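Local coordinates for TCP pilus virulence regulatory protein (Vibrio cholerae, PDB 4MLO) that activates transcription of virulence genes, probably by binding DNA through its AraC-family helix-turn-helix region, and carries a bound palmitoleic acid, at residues Lys62-Ser70 with Arg209-Ser219; Phe90-Asp101 with Glu142-Ser153. One frame throughout, in Å; residues are numbered along the deposited sequence.

Contact 1: residues Lys62-Ser70 with Arg209-Ser219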
# COMPACT_ATOMS: atom_id res chain seq x y z
N LYS A 62 0.30 5.30 1.76
CA LYS A 62 -0.94 5.54 2.49
C LYS A 62 -2.06 4.64 1.97
O LYS A 62 -2.23 4.44 0.76
CB LYS A 62 -1.36 7.00 2.37
CG LYS A 62 -2.49 7.36 3.28
CD LYS A 62 -3.07 8.70 2.94
CE LYS A 62 -2.05 9.77 3.02
NZ LYS A 62 -2.72 11.09 2.86
N LYS A 63 -2.85 4.12 2.90
CA LYS A 63 -4.01 3.32 2.54
C LYS A 63 -4.96 4.14 1.69
O LYS A 63 -5.15 5.34 1.92
CB LYS A 63 -4.73 2.85 3.80
CG LYS A 63 -5.85 1.87 3.53
CD LYS A 63 -6.64 1.51 4.79
CE LYS A 63 -7.74 0.54 4.43
NZ LYS A 63 -8.69 0.27 5.55
N ASN A 64 -5.52 3.47 0.68
CA ASN A 64 -6.50 4.00 -0.29
C ASN A 64 -5.86 4.93 -1.30
O ASN A 64 -6.56 5.55 -2.09
CB ASN A 64 -7.69 4.70 0.38
CG ASN A 64 -8.53 3.74 1.18
OD1 ASN A 64 -8.75 2.59 0.78
ND2 ASN A 64 -8.98 4.18 2.34
N SER A 65 -4.54 5.02 -1.33
CA SER A 65 -3.92 5.81 -2.36
C SER A 65 -3.83 4.99 -3.65
O SER A 65 -3.94 3.76 -3.64
CB SER A 65 -2.53 6.28 -1.93
OG SER A 65 -1.65 5.19 -1.69
N ILE A 66 -3.62 5.68 -4.76
CA ILE A 66 -3.43 5.07 -6.07
C ILE A 66 -2.05 5.47 -6.53
O ILE A 66 -1.81 6.64 -6.88
CB ILE A 66 -4.50 5.51 -7.08
CG1 ILE A 66 -5.89 5.10 -6.62
CG2 ILE A 66 -4.19 4.94 -8.48
CD1 ILE A 66 -6.10 3.63 -6.45
N GLN A 67 -1.12 4.51 -6.53
CA GLN A 67 0.29 4.79 -6.72
C GLN A 67 0.73 4.63 -8.17
O GLN A 67 0.26 3.75 -8.90
CB GLN A 67 1.12 3.87 -5.83
CG GLN A 67 0.88 4.06 -4.33
CD GLN A 67 1.48 5.34 -3.80
OE1 GLN A 67 2.39 5.90 -4.40
NE2 GLN A 67 1.01 5.79 -2.63
N ARG A 68 1.65 5.51 -8.58
CA ARG A 68 2.36 5.42 -9.87
C ARG A 68 3.83 5.70 -9.61
O ARG A 68 4.22 6.86 -9.49
CB ARG A 68 1.80 6.42 -10.88
CG ARG A 68 0.35 6.23 -11.18
CD ARG A 68 -0.23 7.37 -12.02
NE ARG A 68 -1.67 7.25 -12.05
CZ ARG A 68 -2.53 7.84 -11.22
NH1 ARG A 68 -2.12 8.68 -10.28
NH2 ARG A 68 -3.81 7.61 -11.37
N PHE A 69 4.65 4.65 -9.57
CA PHE A 69 6.06 4.85 -9.26
C PHE A 69 6.85 3.68 -9.79
O PHE A 69 6.30 2.62 -10.11
CB PHE A 69 6.31 5.04 -7.76
CG PHE A 69 6.13 3.80 -6.91
CD1 PHE A 69 4.89 3.52 -6.36
CD2 PHE A 69 7.19 2.97 -6.58
CE1 PHE A 69 4.71 2.43 -5.54
CE2 PHE A 69 7.03 1.87 -5.77
CZ PHE A 69 5.78 1.60 -5.23
N SER A 70 8.15 3.92 -9.95
CA SER A 70 9.11 2.88 -10.27
C SER A 70 10.18 2.81 -9.19
O SER A 70 10.50 3.80 -8.52
CB SER A 70 9.75 3.12 -11.63
OG SER A 70 10.48 4.33 -11.60
N ARG A 209 -7.09 11.47 -7.42
CA ARG A 209 -6.24 10.30 -7.55
C ARG A 209 -5.99 9.92 -9.01
O ARG A 209 -5.32 8.91 -9.28
CB ARG A 209 -6.86 9.14 -6.78
CG ARG A 209 -6.83 9.35 -5.27
CD ARG A 209 -7.52 8.27 -4.47
NE ARG A 209 -7.35 8.46 -3.03
CZ ARG A 209 -8.08 9.29 -2.29
NH1 ARG A 209 -7.88 9.40 -0.98
NH2 ARG A 209 -9.04 10.01 -2.86
N GLY A 210 -6.50 10.70 -9.96
CA GLY A 210 -6.17 10.50 -11.36
C GLY A 210 -6.78 9.29 -12.02
O GLY A 210 -6.20 8.77 -12.98
N VAL A 211 -7.95 8.81 -11.54
CA VAL A 211 -8.56 7.61 -12.11
C VAL A 211 -10.02 7.89 -12.43
O VAL A 211 -10.69 8.66 -11.73
CB VAL A 211 -8.52 6.37 -11.19
CG1 VAL A 211 -7.13 5.78 -11.17
CG2 VAL A 211 -9.02 6.71 -9.78
N LYS A 212 -10.49 7.24 -13.47
CA LYS A 212 -11.92 7.15 -13.73
C LYS A 212 -12.47 5.90 -13.05
O LYS A 212 -11.72 5.06 -12.54
CB LYS A 212 -12.18 7.14 -15.23
CG LYS A 212 -11.90 8.48 -15.91
CD LYS A 212 -11.98 8.35 -17.42
N PHE A 213 -13.80 5.75 -13.07
CA PHE A 213 -14.46 4.74 -12.24
C PHE A 213 -13.98 3.33 -12.57
O PHE A 213 -13.64 2.55 -11.67
CB PHE A 213 -15.98 4.83 -12.42
CG PHE A 213 -16.76 3.99 -11.43
CD1 PHE A 213 -17.05 4.50 -10.17
CD2 PHE A 213 -17.20 2.71 -11.76
CE1 PHE A 213 -17.78 3.74 -9.23
CE2 PHE A 213 -17.94 1.96 -10.82
CZ PHE A 213 -18.20 2.47 -9.57
N ARG A 214 -13.92 3.00 -13.87
CA ARG A 214 -13.50 1.65 -14.26
C ARG A 214 -12.09 1.36 -13.78
O ARG A 214 -11.80 0.23 -13.35
CB ARG A 214 -13.56 1.49 -15.78
CG ARG A 214 -13.06 0.12 -16.23
CD ARG A 214 -13.20 -0.15 -17.72
NE ARG A 214 -12.59 0.86 -18.58
CZ ARG A 214 -11.29 0.97 -18.85
NH1 ARG A 214 -10.41 0.14 -18.28
NH2 ARG A 214 -10.87 1.92 -19.66
N GLU A 215 -11.19 2.34 -13.89
CA GLU A 215 -9.81 2.18 -13.42
C GLU A 215 -9.76 2.00 -11.91
O GLU A 215 -8.96 1.21 -11.40
CB GLU A 215 -8.95 3.38 -13.85
CG GLU A 215 -8.95 3.66 -15.36
CD GLU A 215 -8.25 4.97 -15.76
OE1 GLU A 215 -8.62 6.07 -15.30
OE2 GLU A 215 -7.33 4.90 -16.59
N LEU A 216 -10.62 2.72 -11.16
CA LEU A 216 -10.66 2.50 -9.72
C LEU A 216 -11.09 1.08 -9.38
O LEU A 216 -10.46 0.42 -8.54
CB LEU A 216 -11.62 3.48 -9.07
CG LEU A 216 -11.81 3.23 -7.57
CD1 LEU A 216 -10.50 3.48 -6.84
CD2 LEU A 216 -12.92 4.08 -7.01
N ILE A 217 -12.22 0.62 -9.95
CA ILE A 217 -12.71 -0.71 -9.58
C ILE A 217 -11.68 -1.76 -9.96
O ILE A 217 -11.37 -2.65 -9.16
CB ILE A 217 -14.06 -1.00 -10.25
CG1 ILE A 217 -15.09 0.09 -9.88
CG2 ILE A 217 -14.54 -2.44 -9.91
CD1 ILE A 217 -15.40 0.20 -8.40
N ASN A 218 -11.09 -1.63 -11.13
CA ASN A 218 -10.09 -2.60 -11.55
C ASN A 218 -8.87 -2.59 -10.62
O ASN A 218 -8.31 -3.65 -10.30
CB ASN A 218 -9.66 -2.30 -12.97
CG ASN A 218 -10.65 -2.81 -14.02
OD1 ASN A 218 -11.53 -3.59 -13.73
ND2 ASN A 218 -10.47 -2.35 -15.25
N SER A 219 -8.47 -1.42 -10.15
CA SER A 219 -7.31 -1.33 -9.26
C SER A 219 -7.58 -2.02 -7.93
O SER A 219 -6.73 -2.74 -7.42
CB SER A 219 -6.89 0.14 -9.05
OG SER A 219 -7.69 0.87 -8.12
O HOH W 1 -5.56 7.83 0.42
O HOH W 2 -3.15 9.01 -7.12
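Arg68 leaves its strand with CG anti to the carbonyl carbon (chi1 -60°) and stays extended as far as NE, a shape that carries its guanidinium to the backbone of Arg209. There NH2 gives a nearly straight hydrogen bond to Arg209 O (2.9 Å, 165° at the hydrogen), lying in the guanidinium plane and meeting a lone pair of the carbonyl. NH1 adds a weak bond to the same oxygen and has Asn46 OD1 as a further partner. Ile66, two residues earlier on the strand, crosses the Arg209 side chain at about a right angle; its CG2 lies 4.1 Å from Val211 CG1, while CD1 reaches Ser219 OG at 3.6 Å. The extended Arg209 chain reaches toward the type II turn Lys62-Ser65; NE makes a weak bond to Asn64 O, while NH2 forms a salt bridge with Glu205 of helix 199-207. One water joins Lys63 O to Arg209 NH1, and another donates to both Ile66 O and Arg209 O. Gly210, with positive phi, closes the preceding helix in a Schellman motif. Strand 66-73 thus meets the connection between helices 199-207 and 213-230, where the Arg68 charge probably sits favourably against the triply engaged Arg209 O.

Contact 2: residues Phe90-Asp101 with Glu142-Ser153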
# COMPACT_ATOMS: atom_id res chain seq x y z
N PHE A 90 -4.60 -3.51 13.66
CA PHE A 90 -3.48 -2.88 14.36
C PHE A 90 -3.58 -1.36 14.30
O PHE A 90 -3.38 -0.68 15.31
CB PHE A 90 -2.13 -3.35 13.79
CG PHE A 90 -0.95 -2.70 14.49
CD1 PHE A 90 -0.37 -1.55 13.98
CD2 PHE A 90 -0.45 -3.22 15.69
CE1 PHE A 90 0.71 -0.93 14.63
CE2 PHE A 90 0.61 -2.61 16.34
CZ PHE A 90 1.20 -1.46 15.81
N ILE A 91 -3.93 -0.82 13.12
CA ILE A 91 -4.10 0.63 13.00
C ILE A 91 -5.16 1.12 13.97
O ILE A 91 -4.98 2.13 14.66
CB ILE A 91 -4.43 1.01 11.54
CG1 ILE A 91 -3.28 0.60 10.61
CG2 ILE A 91 -4.72 2.47 11.41
CD1 ILE A 91 -1.93 1.31 10.87
N ARG A 92 -6.29 0.42 14.06
CA ARG A 92 -7.34 0.84 14.98
C ARG A 92 -6.84 0.86 16.42
O ARG A 92 -7.23 1.74 17.20
CB ARG A 92 -8.57 -0.07 14.83
N SER A 93 -5.94 -0.06 16.78
CA SER A 93 -5.41 -0.08 18.14
C SER A 93 -4.49 1.10 18.42
O SER A 93 -4.15 1.34 19.59
CB SER A 93 -4.68 -1.40 18.39
OG SER A 93 -3.32 -1.34 17.97
N LEU A 94 -4.08 1.86 17.39
CA LEU A 94 -3.29 3.06 17.58
C LEU A 94 -4.14 4.29 17.90
O LEU A 94 -3.58 5.34 18.22
CB LEU A 94 -2.44 3.34 16.33
CG LEU A 94 -1.49 2.23 15.90
CD1 LEU A 94 -0.67 2.67 14.68
CD2 LEU A 94 -0.56 1.82 17.04
N LYS A 95 -5.47 4.17 17.85
CA LYS A 95 -6.33 5.35 17.91
C LYS A 95 -6.13 6.12 19.21
O LYS A 95 -6.08 7.36 19.20
CB LYS A 95 -7.79 4.94 17.75
N SER A 96 -5.99 5.41 20.33
CA SER A 96 -5.79 6.07 21.62
C SER A 96 -4.40 6.68 21.75
O SER A 96 -4.19 7.55 22.59
CB SER A 96 -6.00 5.07 22.75
OG SER A 96 -5.16 3.94 22.59
N TYR A 97 -3.44 6.24 20.94
CA TYR A 97 -2.07 6.73 21.08
C TYR A 97 -1.84 8.03 20.33
O TYR A 97 -0.86 8.72 20.62
CB TYR A 97 -1.09 5.65 20.60
CG TYR A 97 -1.02 4.50 21.58
CD1 TYR A 97 -2.06 3.57 21.64
CD2 TYR A 97 0.05 4.36 22.46
CE1 TYR A 97 -2.02 2.53 22.55
CE2 TYR A 97 0.10 3.32 23.37
CZ TYR A 97 -0.94 2.40 23.40
OH TYR A 97 -0.90 1.37 24.30
N ILE A 98 -2.74 8.39 19.42
CA ILE A 98 -2.62 9.64 18.67
C ILE A 98 -3.84 10.53 18.82
O ILE A 98 -3.80 11.68 18.34
CB ILE A 98 -2.35 9.37 17.17
CG1 ILE A 98 -3.44 8.48 16.56
CG2 ILE A 98 -0.98 8.70 17.00
CD1 ILE A 98 -4.71 9.19 16.12
N LEU A 99 -4.92 10.05 19.43
CA LEU A 99 -6.08 10.91 19.70
C LEU A 99 -5.67 12.19 20.41
O LEU A 99 -6.11 13.29 20.05
CB LEU A 99 -7.12 10.15 20.52
N GLY A 100 -4.81 12.08 21.43
CA GLY A 100 -4.35 13.27 22.13
C GLY A 100 -3.69 14.29 21.22
O GLY A 100 -3.59 15.46 21.59
N ASP A 101 -3.25 13.87 20.04
CA ASP A 101 -2.64 14.75 19.06
C ASP A 101 -3.66 15.33 18.06
O ASP A 101 -3.25 15.88 17.03
CB ASP A 101 -1.53 14.01 18.32
CG ASP A 101 -0.39 13.58 19.23
OD1 ASP A 101 -0.02 14.36 20.15
OD2 ASP A 101 0.15 12.46 19.03
N GLU A 142 2.19 -3.52 23.63
CA GLU A 142 2.46 -2.15 24.04
C GLU A 142 3.67 -1.59 23.31
O GLU A 142 3.64 -0.46 22.80
CB GLU A 142 2.66 -2.09 25.55
CG GLU A 142 2.81 -0.67 26.12
CD GLU A 142 1.50 0.11 26.07
OE1 GLU A 142 1.54 1.36 26.06
OE2 GLU A 142 0.44 -0.54 26.05
N PHE A 143 4.76 -2.36 23.24
CA PHE A 143 5.93 -1.89 22.53
C PHE A 143 5.59 -1.53 21.09
O PHE A 143 6.03 -0.50 20.57
CB PHE A 143 7.03 -2.94 22.56
CG PHE A 143 8.27 -2.56 21.79
CD1 PHE A 143 8.29 -2.62 20.41
CD2 PHE A 143 9.41 -2.16 22.46
CE1 PHE A 143 9.45 -2.28 19.70
CE2 PHE A 143 10.55 -1.81 21.77
CZ PHE A 143 10.57 -1.87 20.38
N LEU A 144 4.82 -2.39 20.42
CA LEU A 144 4.56 -2.18 19.00
C LEU A 144 3.66 -0.99 18.78
O LEU A 144 3.88 -0.20 17.86
CB LEU A 144 3.95 -3.44 18.38
CG LEU A 144 4.89 -4.64 18.36
CD1 LEU A 144 4.10 -5.91 18.11
CD2 LEU A 144 5.96 -4.46 17.30
N LYS A 145 2.64 -0.83 19.64
CA LYS A 145 1.76 0.33 19.49
C LYS A 145 2.52 1.63 19.72
O LYS A 145 2.35 2.60 18.98
CB LYS A 145 0.57 0.21 20.44
CG LYS A 145 -0.42 -0.89 20.03
CD LYS A 145 -1.65 -0.97 20.94
CE LYS A 145 -1.28 -1.51 22.31
NZ LYS A 145 -2.48 -1.76 23.14
N VAL A 146 3.39 1.65 20.74
CA VAL A 146 4.17 2.86 21.02
C VAL A 146 5.16 3.12 19.90
O VAL A 146 5.32 4.27 19.46
CB VAL A 146 4.88 2.74 22.39
CG1 VAL A 146 5.83 3.91 22.61
CG2 VAL A 146 3.84 2.68 23.51
N PHE A 147 5.84 2.08 19.43
CA PHE A 147 6.82 2.25 18.35
C PHE A 147 6.17 2.82 17.09
O PHE A 147 6.63 3.84 16.54
CB PHE A 147 7.50 0.92 18.04
CG PHE A 147 8.50 1.02 16.92
CD1 PHE A 147 9.80 1.37 17.19
CD2 PHE A 147 8.13 0.81 15.61
CE1 PHE A 147 10.73 1.48 16.18
CE2 PHE A 147 9.05 0.93 14.60
CZ PHE A 147 10.35 1.26 14.89
N PHE A 148 5.07 2.21 16.64
CA PHE A 148 4.46 2.60 15.37
C PHE A 148 3.68 3.91 15.48
O PHE A 148 3.69 4.70 14.52
CB PHE A 148 3.58 1.48 14.85
CG PHE A 148 4.35 0.43 14.12
CD1 PHE A 148 4.68 0.62 12.78
CD2 PHE A 148 4.79 -0.71 14.76
CE1 PHE A 148 5.41 -0.36 12.08
CE2 PHE A 148 5.53 -1.69 14.07
CZ PHE A 148 5.84 -1.51 12.74
N SER A 149 3.02 4.20 16.61
CA SER A 149 2.42 5.52 16.74
C SER A 149 3.49 6.61 16.74
O SER A 149 3.32 7.65 16.09
CB SER A 149 1.53 5.60 17.99
OG SER A 149 2.26 5.28 19.16
N GLY A 150 4.60 6.39 17.44
CA GLY A 150 5.66 7.40 17.44
C GLY A 150 6.32 7.54 16.08
O GLY A 150 6.67 8.65 15.66
N PHE A 151 6.48 6.43 15.37
CA PHE A 151 7.09 6.46 14.03
C PHE A 151 6.21 7.25 13.06
O PHE A 151 6.68 8.16 12.38
CB PHE A 151 7.30 5.03 13.53
CG PHE A 151 8.22 4.93 12.33
CD1 PHE A 151 9.57 4.71 12.50
CD2 PHE A 151 7.74 5.09 11.06
CE1 PHE A 151 10.41 4.63 11.40
CE2 PHE A 151 8.58 5.03 9.97
CZ PHE A 151 9.91 4.80 10.16
N PHE A 152 4.93 6.91 13.00
CA PHE A 152 4.01 7.64 12.14
C PHE A 152 3.92 9.10 12.55
O PHE A 152 3.85 9.99 11.70
CB PHE A 152 2.62 7.00 12.17
CG PHE A 152 2.57 5.58 11.67
CD1 PHE A 152 3.47 5.12 10.73
CD2 PHE A 152 1.59 4.70 12.12
CE1 PHE A 152 3.42 3.82 10.27
CE2 PHE A 152 1.54 3.38 11.65
CZ PHE A 152 2.45 2.96 10.72
N SER A 153 3.91 9.37 13.86
CA SER A 153 3.88 10.76 14.32
C SER A 153 5.06 11.58 13.78
O SER A 153 4.87 12.73 13.36
CB SER A 153 3.85 10.81 15.85
OG SER A 153 2.57 10.40 16.29
O HOH W 3 0.58 12.16 16.47
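Tyr97 lies across helix 142-153 as a knob in a hole formed by Glu142, Lys145, Val146 and Ser149. Its CB starts against Ser149, 3.7 Å from that residue's OG. Farther out, one ring face receives Lys145 CB in a CH-pi contact, 4.1 Å from the ring centroid and 17° off the normal, and CE1 also nears Lys145 CD. At the other rim CE2 meets Val146 CG2 (3.8 Å). The tip, OH, donates a weak hydrogen bond to Glu142 OE1 (3.0 Å), an oxygen that lies at the ring edge, near its plane. Glu142 comes to this point by folding its chain at chi2 (70°).

Beside the tyrosine, Ser93 OG touches the methylenes of Lys145. Leu94 divides its methyls: CD2 rests on the Lys145 backbone, while Leu94 CD1 meets the edge of the Phe152 ring, 3.8 Å from Phe152 CE2. Ile91 CD1 adds to the cover of Phe152. Phe90 turns its edge toward the face of Phe148 in an offset edge-to-face pair, with planes at 81°. At the far end, Ile98 CG2 packs against Ser149 and Ser153, and a water donates to both Asp101 OD2 and Ser153 OG. The serines of the long helix spend their own hydroxyl protons on its backbone: Ser149 OG bonds to Lys145 O and Ser153 OG to Ser149 O, each from the opposite face of the carbonyl to the amide N-H.

Helix 88-93 and the weakly bonded turn about 95-98 pack on one side of helix 141-159. Phe148 and Phe152 continue inward to Met32 of strand 31-35, Phe152 and Ile91 also touch Ile86 of strand 79-86, and helix 121-131 packs on Phe148 through Leu127.

The two contacts lie on opposite sides of the chain's centre, with their own centres 27 Å apart and no atoms touching. Both segments of contact 2 fall between those of contact 1 in sequence: 62-70, 90-101, 142-153, then 209-219. Contact 2 packs helices inside the cupin-like domain, against the sheet holding strands 31-35 and 79-86. Contact 1 instead joins strand 66-73, of the other sheet, to helix 213-230, which leads toward the AraC-family region. The palmitoleic acid pocket takes Phe69 from that strand and Lys230 from the end of that helix, the two elements contact 1 joins, whereas contact 2 is packing within the cupin-like domain.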